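FERM, RhoGEF and pleckstrin domain protein 2 (Danio rerio, PDB 6D21) probably acts as a guanine nucleotide exchange factor that activates RAC1 downstream of semaphorin signalling, the FERM domain modelled here being its membrane-targeting part. Local coordinates at residues A[14-19]-A[34-39]; A[45-50]-A[57-62]. All coordinates share one frame; numbering follows the deposited sequence.

In the fold
Both contacts belong to the ubiquitin-like N-terminal lobe of the FERM domain, a beta-grasp fold in which helix 26-36 packs against a mixed five-stranded sheet. Contact 1 ties the outermost strand 15-21 to the end of that helix, near the surface, and does so through one arginine: charge, a backbone carbonyl and an aromatic face. Contact 2 is buried and pairs strand 45-50 with the opposite outer strand, 56-58, by a backbone ladder flanked by apolar side chains on one face and by Glu48 against Trp58 on the other. Their centres lie about 15 Å apart, yet they meet where Leu39, just beyond the helix, packs on Phe45, CD2 to CD1 3.6 Å.

Contact 1. Residues A[14-19]-A[34-39]; sequences AQEFYE and FRRINL
One nitrogen, Arg36 NH1, serves two acceptors on strand 15-21 while its guanidinium lies flat on the ring of Tyr18. Arg36 NH1 donates to Glu16 OE2 at 3.0 Å in a salt bridge, meeting the oxygen nearly along its C-O axis. The backbone Phe17 O accepts from Arg36 NH1 at 3.1 Å in an almost straight bond of 173°, with the donor raised above the carbonyl plane. Both acceptors sit at the edge of the guanidinium, in its plane, which leaves a face for the tyrosine: the two planes are 17° apart and their centres 4.2 Å.

The arginine chain leaves the helix with CG anti to the backbone N (chi1 180°), then bends at chi2 and chi3, which lays the guanidinium flat over the ring as the chain runs on to the strand. Its aliphatic part packs too, Arg36 CG coming 3.5 Å from Tyr18 OH. A water accepts from Glu19 N and, weakly, from Arg36 NH2. Tyr18 is buried against Leu29, Asp32 and Val33 of helix 26-36.

Two in-plane acceptors and a flat ring together fix the rotation of this guanidinium, and the neighbouring carboxylate probably offsets its charge, so that one arginine joins the outer strand to the last helical turn.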
loop_
_atom_site.group_PDB
_atom_site.type_symbol
_atom_site.label_atom_id
_atom_site.label_comp_id
_atom_site.label_asym_id
_atom_site.label_seq_id
_atom_site.Cartn_x
_atom_site.Cartn_y
_atom_site.Cartn_z
ATOM N N ALA A 14 9.455 -7.461 -11.274
ATOM C CA ALA A 14 10.020 -7.361 -12.617
ATOM C C ALA A 14 10.060 -5.915 -13.145
ATOM O O ALA A 14 9.040 -5.223 -13.187
ATOM C CB ALA A 14 9.227 -8.239 -13.572
ATOM N N GLN A 15 11.235 -5.472 -13.577
ATOM C CA GLN A 15 11.392 -4.118 -14.099
ATOM C C GLN A 15 11.278 -4.062 -15.617
ATOM O O GLN A 15 11.968 -4.793 -16.335
ATOM C CB GLN A 15 12.745 -3.534 -13.679
ATOM C CG GLN A 15 12.954 -3.449 -12.177
ATOM C CD GLN A 15 14.250 -2.749 -11.831
ATOM O OE1 GLN A 15 15.062 -2.462 -12.712
ATOM N NE2 GLN A 15 14.455 -2.470 -10.549
ATOM N N GLU A 16 10.417 -3.171 -16.094
ATOM C CA GLU A 16 10.311 -2.882 -17.516
ATOM C C GLU A 16 10.683 -1.434 -17.820
ATOM O O GLU A 16 10.654 -0.574 -16.935
ATOM C CB GLU A 16 8.900 -3.168 -18.016
ATOM C CG GLU A 16 8.521 -4.631 -17.954
ATOM C CD GLU A 16 7.821 -5.092 -19.207
ATOM O OE1 GLU A 16 7.454 -6.284 -19.283
ATOM O OE2 GLU A 16 7.639 -4.257 -20.119
ATOM N N PHE A 17 11.023 -1.174 -19.082
ATOM C CA PHE A 17 11.414 0.161 -19.516
ATOM C C PHE A 17 10.382 0.789 -20.439
ATOM O O PHE A 17 9.817 0.129 -21.308
ATOM C CB PHE A 17 12.787 0.122 -20.192
ATOM C CG PHE A 17 13.906 -0.036 -19.220
ATOM C CD1 PHE A 17 14.197 -1.280 -18.675
ATOM C CD2 PHE A 17 14.631 1.064 -18.801
ATOM C CE1 PHE A 17 15.219 -1.428 -17.756
ATOM C CE2 PHE A 17 15.646 0.923 -17.887
ATOM C CZ PHE A 17 15.943 -0.327 -17.360
ATOM N N TYR A 18 10.136 2.074 -20.214
ATOM C CA TYR A 18 9.105 2.813 -20.916
ATOM C C TYR A 18 9.688 4.010 -21.613
ATOM O O TYR A 18 10.354 4.830 -20.986
ATOM C CB TYR A 18 8.017 3.260 -19.940
ATOM C CG TYR A 18 7.292 2.100 -19.339
ATOM C CD1 TYR A 18 7.816 1.426 -18.248
ATOM C CD2 TYR A 18 6.089 1.658 -19.880
ATOM C CE1 TYR A 18 7.164 0.352 -17.709
ATOM C CE2 TYR A 18 5.434 0.590 -19.357
ATOM C CZ TYR A 18 5.968 -0.060 -18.264
ATOM O OH TYR A 18 5.309 -1.127 -17.723
ATOM N N GLU A 19 9.431 4.117 -22.914
ATOM C CA GLU A 19 9.890 5.267 -23.666
ATOM C C GLU A 19 8.774 6.293 -23.798
ATOM O O GLU A 19 7.680 5.987 -24.267
ATOM C CB GLU A 19 10.415 4.829 -25.032
ATOM C CG GLU A 19 11.303 3.597 -24.938
ATOM C CD GLU A 19 12.508 3.675 -25.837
ATOM O OE1 GLU A 19 12.530 2.995 -26.888
ATOM O OE2 GLU A 19 13.440 4.419 -25.477
ATOM N N PHE A 34 -0.153 0.673 -17.200
ATOM C CA PHE A 34 -1.419 -0.074 -17.187
ATOM C C PHE A 34 -1.642 -0.836 -18.520
ATOM O O PHE A 34 -2.079 -1.989 -18.523
ATOM C CB PHE A 34 -2.612 0.868 -16.899
ATOM C CG PHE A 34 -2.533 1.568 -15.553
ATOM C CD1 PHE A 34 -1.842 0.994 -14.491
ATOM C CD2 PHE A 34 -3.135 2.805 -15.359
ATOM C CE1 PHE A 34 -1.753 1.643 -13.243
ATOM C CE2 PHE A 34 -3.057 3.453 -14.125
ATOM C CZ PHE A 34 -2.363 2.880 -13.068
ATOM N N ARG A 35 -1.321 -0.212 -19.648
ATOM C CA ARG A 35 -1.453 -0.897 -20.937
ATOM C C ARG A 35 -0.449 -2.036 -21.095
ATOM O O ARG A 35 -0.790 -3.122 -21.558
ATOM C CB ARG A 35 -1.289 0.079 -22.094
ATOM C CG ARG A 35 -1.379 -0.584 -23.478
ATOM C CD ARG A 35 -1.184 0.431 -24.596
ATOM N NE ARG A 35 -1.834 1.688 -24.235
ATOM C CZ ARG A 35 -1.195 2.826 -24.000
ATOM N NH1 ARG A 35 -1.882 3.906 -23.656
ATOM N NH2 ARG A 35 0.126 2.884 -24.112
ATOM N N ARG A 36 0.794 -1.786 -20.709
ATOM C CA ARG A 36 1.841 -2.787 -20.857
ATOM C C ARG A 36 1.459 -4.085 -20.128
ATOM O O ARG A 36 1.564 -5.171 -20.697
ATOM C CB ARG A 36 3.179 -2.229 -20.348
ATOM C CG ARG A 36 4.390 -3.176 -20.435
ATOM C CD ARG A 36 4.965 -3.275 -21.829
ATOM N NE ARG A 36 5.180 -1.965 -22.451
ATOM C CZ ARG A 36 6.303 -1.254 -22.362
ATOM N NH1 ARG A 36 7.341 -1.707 -21.664
ATOM N NH2 ARG A 36 6.385 -0.078 -22.970
ATOM N N ILE A 37 0.982 -3.979 -18.890
ATOM C CA ILE A 37 0.650 -5.173 -18.120
ATOM C C ILE A 37 -0.849 -5.510 -18.207
ATOM O O ILE A 37 -1.319 -6.437 -17.554
ATOM C CB ILE A 37 1.069 -5.031 -16.639
ATOM C CG1 ILE A 37 0.216 -3.991 -15.901
ATOM C CG2 ILE A 37 2.568 -4.699 -16.537
ATOM C CD1 ILE A 37 0.517 -3.920 -14.384
ATOM N N ASN A 38 -1.571 -4.765 -19.042
ATOM C CA ASN A 38 -3.007 -4.973 -19.273
ATOM C C ASN A 38 -3.794 -4.987 -17.962
ATOM O O ASN A 38 -4.542 -5.914 -17.683
ATOM C CB ASN A 38 -3.256 -6.270 -20.054
ATOM C CG ASN A 38 -4.585 -6.257 -20.797
ATOM O OD1 ASN A 38 -5.039 -5.212 -21.276
ATOM N ND2 ASN A 38 -5.215 -7.422 -20.898
ATOM N N LEU A 39 -3.600 -3.951 -17.158
ATOM C CA LEU A 39 -4.308 -3.801 -15.901
ATOM C C LEU A 39 -5.653 -3.099 -16.144
ATOM O O LEU A 39 -5.695 -1.891 -16.346
ATOM C CB LEU A 39 -3.451 -3.003 -14.910
ATOM C CG LEU A 39 -4.048 -2.791 -13.511
ATOM C CD1 LEU A 39 -4.601 -4.107 -12.974
ATOM C CD2 LEU A 39 -3.035 -2.170 -12.523
HETATM O O HOH W 1 8.338 1.917 -24.301
#

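Contact 2. Residues A[45-50]-A[57-62]; sequences FGLEFQ and VWLDPS
Glu48 OE2 is gripped by Arg78 NH1 in a salt bridge and by Ser80 OG in a hydrogen bond, both from strand 76-81, while its twin OE1 rests over the Trp58 ring, 4.0 Å from CE2. Carboxylate and indole planes are only 18° apart, so the two groups are nearly parallel. The indole turns its edge to the backbone at Gly46, with CZ3 3.8 Å from Gly46 C, and also makes a cation-pi contact with Lys82.

Underneath runs an antiparallel ladder. Phe49 and Val57 form a hydrogen-bonded pair, with Phe49 N to Val57 O and Val57 N to Phe49 O both 2.8 Å; Glu48 and Trp58 are the non-hydrogen-bonded pair beside it. Leu59 N then reaches Leu47 O at 2.8 Å, nearly straight at 168°. Between the same two residues the return link is a water, which accepts from Leu47 N and donates to Leu59 O.

With CG between the backbone N and the carbonyl carbon (chi1 64°), the Phe49 ring lies alongside Val57, whose CB sits over one face, offset toward the rim, 4.3 Å from the ring centroid in a CH-pi contact. Leu47 and Leu59 run side by side, CD1 to CD2 4.1 Å.

Strand 45-50 thus lies between strand 76-81 and the outermost strand 56-58, with Leu47 reaching Leu29 and Leu30 of helix 26-36 and Leu59 packing on Phe77.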
loop_
_atom_site.group_PDB
_atom_site.type_symbol
_atom_site.label_atom_id
_atom_site.label_comp_id
_atom_site.label_asym_id
_atom_site.label_seq_id
_atom_site.Cartn_x
_atom_site.Cartn_y
_atom_site.Cartn_z
ATOM N N PHE A 45 -4.539 1.717 -8.282
ATOM C CA PHE A 45 -3.066 1.678 -8.327
ATOM C C PHE A 45 -2.454 3.031 -8.714
ATOM O O PHE A 45 -3.089 3.857 -9.348
ATOM C CB PHE A 45 -2.597 0.602 -9.317
ATOM C CG PHE A 45 -3.023 -0.797 -8.944
ATOM C CD1 PHE A 45 -4.288 -1.272 -9.288
ATOM C CD2 PHE A 45 -2.167 -1.633 -8.253
ATOM C CE1 PHE A 45 -4.693 -2.560 -8.922
ATOM C CE2 PHE A 45 -2.556 -2.920 -7.892
ATOM C CZ PHE A 45 -3.824 -3.380 -8.228
ATOM N N GLY A 46 -1.205 3.244 -8.327
ATOM C CA GLY A 46 -0.473 4.413 -8.766
ATOM C C GLY A 46 1.001 4.045 -8.887
ATOM O O GLY A 46 1.376 2.875 -8.748
ATOM N N LEU A 47 1.826 5.046 -9.151
ATOM C CA LEU A 47 3.261 4.854 -9.244
ATOM C C LEU A 47 3.947 5.693 -8.168
ATOM O O LEU A 47 3.589 6.851 -7.968
ATOM C CB LEU A 47 3.777 5.261 -10.629
ATOM C CG LEU A 47 3.375 4.398 -11.820
ATOM C CD1 LEU A 47 3.892 5.026 -13.116
ATOM C CD2 LEU A 47 3.922 2.976 -11.651
ATOM N N GLU A 48 4.920 5.115 -7.476
ATOM C CA GLU A 48 5.799 5.923 -6.646
ATOM C C GLU A 48 7.232 5.849 -7.161
ATOM O O GLU A 48 7.587 4.928 -7.884
ATOM C CB GLU A 48 5.737 5.497 -5.170
ATOM C CG GLU A 48 5.190 4.142 -4.892
ATOM C CD GLU A 48 5.022 3.872 -3.405
ATOM O OE1 GLU A 48 4.950 4.850 -2.617
ATOM O OE2 GLU A 48 5.023 2.691 -3.024
ATOM N N PHE A 49 8.044 6.827 -6.784
ATOM C CA PHE A 49 9.445 6.844 -7.160
ATOM C C PHE A 49 10.295 7.138 -5.934
ATOM O O PHE A 49 9.783 7.609 -4.919
ATOM C CB PHE A 49 9.702 7.878 -8.260
ATOM C CG PHE A 49 9.446 9.295 -7.830
ATOM C CD1 PHE A 49 8.180 9.859 -7.970
ATOM C CD2 PHE A 49 10.471 10.065 -7.283
ATOM C CE1 PHE A 49 7.936 11.169 -7.570
ATOM C CE2 PHE A 49 10.243 11.373 -6.884
ATOM C CZ PHE A 49 8.969 11.925 -7.027
ATOM N N GLN A 50 11.588 6.847 -6.030
ATOM C CA GLN A 50 12.499 7.089 -4.918
ATOM C C GLN A 50 13.171 8.432 -5.090
ATOM O O GLN A 50 13.826 8.657 -6.105
ATOM C CB GLN A 50 13.557 5.984 -4.821
ATOM C CG GLN A 50 13.347 5.038 -3.680
ATOM C CD GLN A 50 14.479 4.044 -3.505
ATOM O OE1 GLN A 50 15.195 3.715 -4.449
ATOM N NE2 GLN A 50 14.628 3.544 -2.289
ATOM N N VAL A 57 7.966 8.344 -2.883
ATOM C CA VAL A 57 7.027 9.459 -3.039
ATOM C C VAL A 57 6.036 9.087 -4.139
ATOM O O VAL A 57 6.422 8.378 -5.051
ATOM C CB VAL A 57 7.769 10.765 -3.400
ATOM C CG1 VAL A 57 6.803 11.886 -3.706
ATOM C CG2 VAL A 57 8.708 11.166 -2.264
ATOM N N TRP A 58 4.778 9.538 -4.064
ATOM C CA TRP A 58 3.824 9.262 -5.134
ATOM C C TRP A 58 4.064 10.142 -6.341
ATOM O O TRP A 58 4.323 11.337 -6.210
ATOM C CB TRP A 58 2.374 9.450 -4.656
ATOM C CG TRP A 58 1.928 8.378 -3.728
ATOM C CD1 TRP A 58 1.816 8.470 -2.363
ATOM C CD2 TRP A 58 1.547 7.035 -4.070
ATOM N NE1 TRP A 58 1.386 7.275 -1.841
ATOM C CE2 TRP A 58 1.223 6.373 -2.862
ATOM C CE3 TRP A 58 1.476 6.321 -5.273
ATOM C CZ2 TRP A 58 0.808 5.040 -2.825
ATOM C CZ3 TRP A 58 1.067 4.992 -5.236
ATOM C CH2 TRP A 58 0.737 4.366 -4.020
ATOM N N LEU A 59 3.970 9.550 -7.524
ATOM C CA LEU A 59 3.968 10.327 -8.755
ATOM C C LEU A 59 2.618 11.037 -8.917
ATOM O O LEU A 59 1.555 10.412 -8.885
ATOM C CB LEU A 59 4.250 9.425 -9.958
ATOM C CG LEU A 59 4.419 10.064 -11.336
ATOM C CD1 LEU A 59 5.678 10.924 -11.420
ATOM C CD2 LEU A 59 4.445 8.986 -12.403
ATOM N N ASP A 60 2.677 12.346 -9.076
ATOM C CA ASP A 60 1.511 13.162 -9.376
ATOM C C ASP A 60 1.190 13.075 -10.868
ATOM O O ASP A 60 1.978 13.530 -11.707
ATOM C CB ASP A 60 1.784 14.614 -8.960
ATOM C CG ASP A 60 0.573 15.526 -9.114
ATOM O OD1 ASP A 60 -0.406 15.177 -9.817
ATOM O OD2 ASP A 60 0.620 16.628 -8.525
ATOM N N PRO A 61 0.015 12.533 -11.204
ATOM C CA PRO A 61 -0.324 12.315 -12.618
ATOM C C PRO A 61 -0.561 13.598 -13.420
ATOM O O PRO A 61 -0.555 13.559 -14.650
ATOM C CB PRO A 61 -1.607 11.465 -12.552
ATOM C CG PRO A 61 -2.112 11.575 -11.155
ATOM C CD PRO A 61 -0.983 11.971 -10.271
ATOM N N SER A 62 -0.747 14.726 -12.748
ATOM C CA SER A 62 -1.119 15.954 -13.456
ATOM C C SER A 62 0.076 16.859 -13.730
ATOM O O SER A 62 -0.016 17.824 -14.499
ATOM C CB SER A 62 -2.184 16.711 -12.662
ATOM O OG SER A 62 -1.808 16.836 -11.302
HETATM O O HOH W 2 0.587 7.791 -9.203
#